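Local coordinates for solute-binding protein Csal_2479 (Chromohalobacter salexigens, PDB 4P1L), which binds D-glucuronate in vitro and probably delivers it, as the periplasmic component of a tripartite ATP-independent (TRAP) system, for transport into the cytoplasm, at residues P158-N170 with I178-Y190. Numbering follows the deposited sequence.
Sequences PDDVEGLKVRVMN and IDEMGGNATPMAY. With BDP (beta-D-glucopyranuronic acid), chain C.
The carbonyl oxygen of Met-188 is gripped side-on by Arg-167, whose NE and NH2 donate to O at 2.9 and 2.8 Å with that oxygen only 4° out of the guanidinium plane. A bend at chi2 (-93°) turns the end of the arginine toward segment 178-190, its CG packing 3.6 Å from Met-188 CB. The grip fixes the rotation of the group and leaves the adjacent NH1/NH2 edge facing the carboxylate: NH1 donates to BDP O6A at 2.8 Å and NH2, shared between the two partners, to BDP O6B at 2.9 Å, both nearly straight. Planar and rich in N-H, arginine suits both tasks. Tyr-190 lays a ring face against the sugar at C5, and the selenium of selenomethionine Met-169 rests 3.5 Å from BDP C6; Arg-146, outside the two segments, also binds the ligand.

Leading into this site, strands 165-168 and 184-187 pair in parallel, as the two strands of a beta-alpha-beta unit. On one face of the pair Val-166 and Val-168 pack on Ile-178 of the connecting helix, branched apolar residues that suit buried positions. Gly-182, with positive phi, ends that helix in a Schellman motif, and Gly-183, lacking a side chain, leaves room for Val-161 CG1. The arrangement is consistent with a carboxylate site whose arginine is placed by strand pairing, while the Met-188 carbonyl holds its guanidinium and probably steadies the positive charge.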
# COMPACT_ATOMS: atom_id res chain seq x y z
N PRO A 158 -10.29 6.82 -20.17
CA PRO A 158 -11.25 6.59 -19.09
C PRO A 158 -12.56 5.91 -19.53
O PRO A 158 -13.09 5.08 -18.78
CB PRO A 158 -11.47 8.00 -18.54
CG PRO A 158 -10.15 8.68 -18.75
CD PRO A 158 -9.73 8.19 -20.13
N ASP A 159 -13.04 6.21 -20.72
CA ASP A 159 -14.29 5.60 -21.17
C ASP A 159 -14.20 4.08 -21.34
O ASP A 159 -15.23 3.41 -21.28
CB ASP A 159 -14.81 6.29 -22.45
CG ASP A 159 -15.46 7.64 -22.15
OD1 ASP A 159 -15.36 8.12 -20.99
OD2 ASP A 159 -16.06 8.24 -23.07
N ASP A 160 -13.00 3.52 -21.50
CA ASP A 160 -12.84 2.07 -21.54
C ASP A 160 -13.08 1.41 -20.17
O ASP A 160 -13.19 0.19 -20.09
CB ASP A 160 -11.46 1.67 -22.07
CG ASP A 160 -11.24 2.08 -23.51
OD1 ASP A 160 -12.21 2.03 -24.29
OD2 ASP A 160 -10.11 2.47 -23.87
N VAL A 161 -13.17 2.20 -19.10
CA VAL A 161 -13.47 1.62 -17.80
C VAL A 161 -14.99 1.35 -17.66
O VAL A 161 -15.40 0.58 -16.80
CB VAL A 161 -12.92 2.50 -16.65
CG1 VAL A 161 -13.11 1.82 -15.30
CG2 VAL A 161 -11.42 2.75 -16.86
N GLU A 162 -15.81 1.95 -18.53
CA GLU A 162 -17.27 1.76 -18.48
C GLU A 162 -17.60 0.28 -18.60
O GLU A 162 -17.01 -0.41 -19.42
CB GLU A 162 -17.99 2.59 -19.56
CG GLU A 162 -17.89 4.08 -19.29
CD GLU A 162 -18.28 4.95 -20.47
OE1 GLU A 162 -18.74 4.43 -21.51
OE2 GLU A 162 -18.11 6.18 -20.35
N GLY A 163 -18.52 -0.20 -17.76
CA GLY A 163 -18.92 -1.59 -17.77
C GLY A 163 -18.07 -2.55 -16.96
O GLY A 163 -18.50 -3.68 -16.73
N LEU A 164 -16.87 -2.14 -16.53
CA LEU A 164 -16.04 -3.01 -15.72
C LEU A 164 -16.42 -2.89 -14.25
O LEU A 164 -16.56 -1.80 -13.71
CB LEU A 164 -14.55 -2.69 -15.90
CG LEU A 164 -13.97 -2.80 -17.32
CD1 LEU A 164 -12.49 -2.43 -17.31
CD2 LEU A 164 -14.15 -4.18 -17.88
N LYS A 165 -16.57 -4.05 -13.61
CA LYS A 165 -16.72 -4.13 -12.18
C LYS A 165 -15.34 -4.43 -11.61
O LYS A 165 -14.79 -5.54 -11.83
CB LYS A 165 -17.72 -5.22 -11.82
CG LYS A 165 -18.02 -5.35 -10.33
CD LYS A 165 -19.35 -6.06 -10.13
CE LYS A 165 -19.76 -6.13 -8.67
NZ LYS A 165 -19.06 -7.25 -7.99
N VAL A 166 -14.79 -3.46 -10.89
CA VAL A 166 -13.42 -3.50 -10.42
C VAL A 166 -13.36 -3.57 -8.90
O VAL A 166 -13.95 -2.73 -8.18
CB VAL A 166 -12.61 -2.26 -10.88
CG1 VAL A 166 -11.11 -2.43 -10.55
CG2 VAL A 166 -12.82 -1.97 -12.37
N ARG A 167 -12.66 -4.58 -8.40
CA ARG A 167 -12.39 -4.69 -6.97
C ARG A 167 -11.42 -3.60 -6.54
O ARG A 167 -10.47 -3.28 -7.25
CB ARG A 167 -11.78 -6.05 -6.63
CG ARG A 167 -11.42 -6.19 -5.18
CD ARG A 167 -9.96 -5.82 -4.92
NE ARG A 167 -9.59 -5.97 -3.51
CZ ARG A 167 -8.37 -5.73 -3.04
NH1 ARG A 167 -7.40 -5.32 -3.87
NH2 ARG A 167 -8.12 -5.88 -1.75
N VAL A 168 -11.70 -3.04 -5.37
CA VAL A 168 -10.81 -2.10 -4.72
C VAL A 168 -10.65 -2.50 -3.26
O VAL A 168 -11.38 -3.35 -2.75
CB VAL A 168 -11.33 -0.64 -4.81
CG1 VAL A 168 -11.30 -0.16 -6.23
CG2 VAL A 168 -12.73 -0.51 -4.21
N MSE A 169 -9.66 -1.90 -2.60
CA MSE A 169 -9.50 -2.06 -1.17
C MSE A 169 -10.62 -1.27 -0.49
O MSE A 169 -11.34 -0.51 -1.15
CB MSE A 169 -8.13 -1.54 -0.75
CG MSE A 169 -6.98 -2.37 -1.29
SE MSE A 169 -5.23 -1.87 -0.55
CE MSE A 169 -5.07 -0.14 -1.39
N ASN A 170 -10.74 -1.43 0.82
CA ASN A 170 -11.87 -0.83 1.53
C ASN A 170 -11.56 0.58 2.00
O ASN A 170 -11.26 0.83 3.17
CB ASN A 170 -12.37 -1.70 2.71
CG ASN A 170 -13.77 -1.29 3.19
OD1 ASN A 170 -14.57 -0.73 2.42
ND2 ASN A 170 -14.06 -1.55 4.47
N ILE A 178 -12.92 4.81 -9.10
CA ILE A 178 -13.42 3.99 -10.19
C ILE A 178 -14.68 4.61 -10.83
O ILE A 178 -14.84 4.62 -12.06
CB ILE A 178 -13.74 2.57 -9.72
CG1 ILE A 178 -12.47 1.85 -9.24
CG2 ILE A 178 -14.42 1.76 -10.85
CD1 ILE A 178 -11.41 1.67 -10.30
N ASP A 179 -15.58 5.13 -10.00
CA ASP A 179 -16.80 5.71 -10.49
C ASP A 179 -16.54 6.91 -11.38
O ASP A 179 -17.18 7.06 -12.41
CB ASP A 179 -17.72 6.15 -9.33
CG ASP A 179 -18.37 4.99 -8.63
OD1 ASP A 179 -18.05 3.81 -8.94
OD2 ASP A 179 -19.19 5.26 -7.75
N GLU A 180 -15.62 7.77 -10.96
CA GLU A 180 -15.23 8.92 -11.77
C GLU A 180 -14.52 8.50 -13.06
O GLU A 180 -14.63 9.19 -14.08
CB GLU A 180 -14.33 9.85 -10.96
CG GLU A 180 -15.09 10.59 -9.82
CD GLU A 180 -16.11 11.60 -10.31
OE1 GLU A 180 -16.25 11.79 -11.53
OE2 GLU A 180 -16.78 12.22 -9.46
N MSE A 181 -13.78 7.40 -13.04
CA MSE A 181 -13.19 6.90 -14.27
C MSE A 181 -14.25 6.41 -15.24
O MSE A 181 -14.03 6.47 -16.44
CB MSE A 181 -12.22 5.77 -14.00
CG MSE A 181 -10.96 6.21 -13.32
SE MSE A 181 -9.78 4.66 -13.06
CE MSE A 181 -8.30 5.56 -12.19
N GLY A 182 -15.38 5.93 -14.72
CA GLY A 182 -16.49 5.44 -15.53
C GLY A 182 -17.02 4.03 -15.23
O GLY A 182 -18.04 3.58 -15.79
N GLY A 183 -16.34 3.31 -14.36
CA GLY A 183 -16.74 1.94 -14.07
C GLY A 183 -17.55 1.82 -12.79
O GLY A 183 -18.17 2.79 -12.34
N ASN A 184 -17.58 0.63 -12.22
CA ASN A 184 -18.20 0.48 -10.92
C ASN A 184 -17.27 -0.38 -10.07
O ASN A 184 -16.46 -1.13 -10.60
CB ASN A 184 -19.63 -0.08 -11.02
CG ASN A 184 -19.68 -1.51 -11.49
OD1 ASN A 184 -19.68 -2.45 -10.68
ND2 ASN A 184 -19.76 -1.70 -12.79
N ALA A 185 -17.35 -0.20 -8.77
CA ALA A 185 -16.34 -0.76 -7.88
C ALA A 185 -16.95 -1.62 -6.78
O ALA A 185 -18.13 -1.49 -6.44
CB ALA A 185 -15.52 0.37 -7.26
N THR A 186 -16.14 -2.47 -6.19
CA THR A 186 -16.60 -3.25 -5.07
C THR A 186 -15.43 -3.55 -4.15
O THR A 186 -14.40 -4.05 -4.60
CB THR A 186 -17.29 -4.55 -5.54
OG1 THR A 186 -17.77 -5.27 -4.39
CG2 THR A 186 -16.34 -5.41 -6.29
N PRO A 187 -15.56 -3.19 -2.88
CA PRO A 187 -14.51 -3.40 -1.88
C PRO A 187 -14.45 -4.86 -1.51
O PRO A 187 -15.50 -5.49 -1.35
CB PRO A 187 -14.97 -2.52 -0.71
CG PRO A 187 -16.45 -2.49 -0.83
CD PRO A 187 -16.74 -2.50 -2.29
N MSE A 188 -13.24 -5.41 -1.37
CA MSE A 188 -13.08 -6.84 -1.09
C MSE A 188 -11.69 -7.13 -0.51
O MSE A 188 -10.71 -6.51 -0.91
CB MSE A 188 -13.28 -7.61 -2.40
CG MSE A 188 -13.25 -9.08 -2.29
SE MSE A 188 -13.40 -9.92 -4.09
CE MSE A 188 -14.88 -8.93 -4.78
N ALA A 189 -11.63 -8.08 0.42
CA ALA A 189 -10.36 -8.61 0.95
C ALA A 189 -9.47 -9.10 -0.16
O ALA A 189 -9.91 -9.77 -1.07
CB ALA A 189 -10.61 -9.72 1.95
N TYR A 190 -8.19 -8.75 -0.08
CA TYR A 190 -7.18 -9.13 -1.08
C TYR A 190 -7.21 -10.63 -1.41
O TYR A 190 -7.14 -11.02 -2.58
CB TYR A 190 -5.81 -8.70 -0.54
CG TYR A 190 -4.62 -8.89 -1.43
CD1 TYR A 190 -4.62 -8.47 -2.76
CD2 TYR A 190 -3.45 -9.48 -0.94
CE1 TYR A 190 -3.52 -8.65 -3.57
CE2 TYR A 190 -2.34 -9.65 -1.74
CZ TYR A 190 -2.39 -9.23 -3.05
OH TYR A 190 -1.29 -9.40 -3.86
C1 BDP C . -0.88 -4.58 -2.10
C2 BDP C . -0.52 -4.14 -0.69
C3 BDP C . -1.21 -5.01 0.28
C4 BDP C . -2.68 -4.89 0.04
C5 BDP C . -3.03 -5.29 -1.42
C6 BDP C . -4.52 -5.14 -1.73
O2 BDP C . 0.89 -4.29 -0.58
O3 BDP C . -0.93 -4.43 1.66
O4 BDP C . -3.41 -5.72 0.95
O5 BDP C . -2.30 -4.49 -2.30
O6A BDP C . -4.82 -4.79 -2.92
O1 BDP C . -0.28 -3.73 -3.02
O6B BDP C . -5.37 -5.43 -0.87
O HOH W 1 -15.51 7.53 -18.45
O HOH W 2 -20.42 -3.86 -14.42
O HOH W 3 -9.95 -4.44 1.33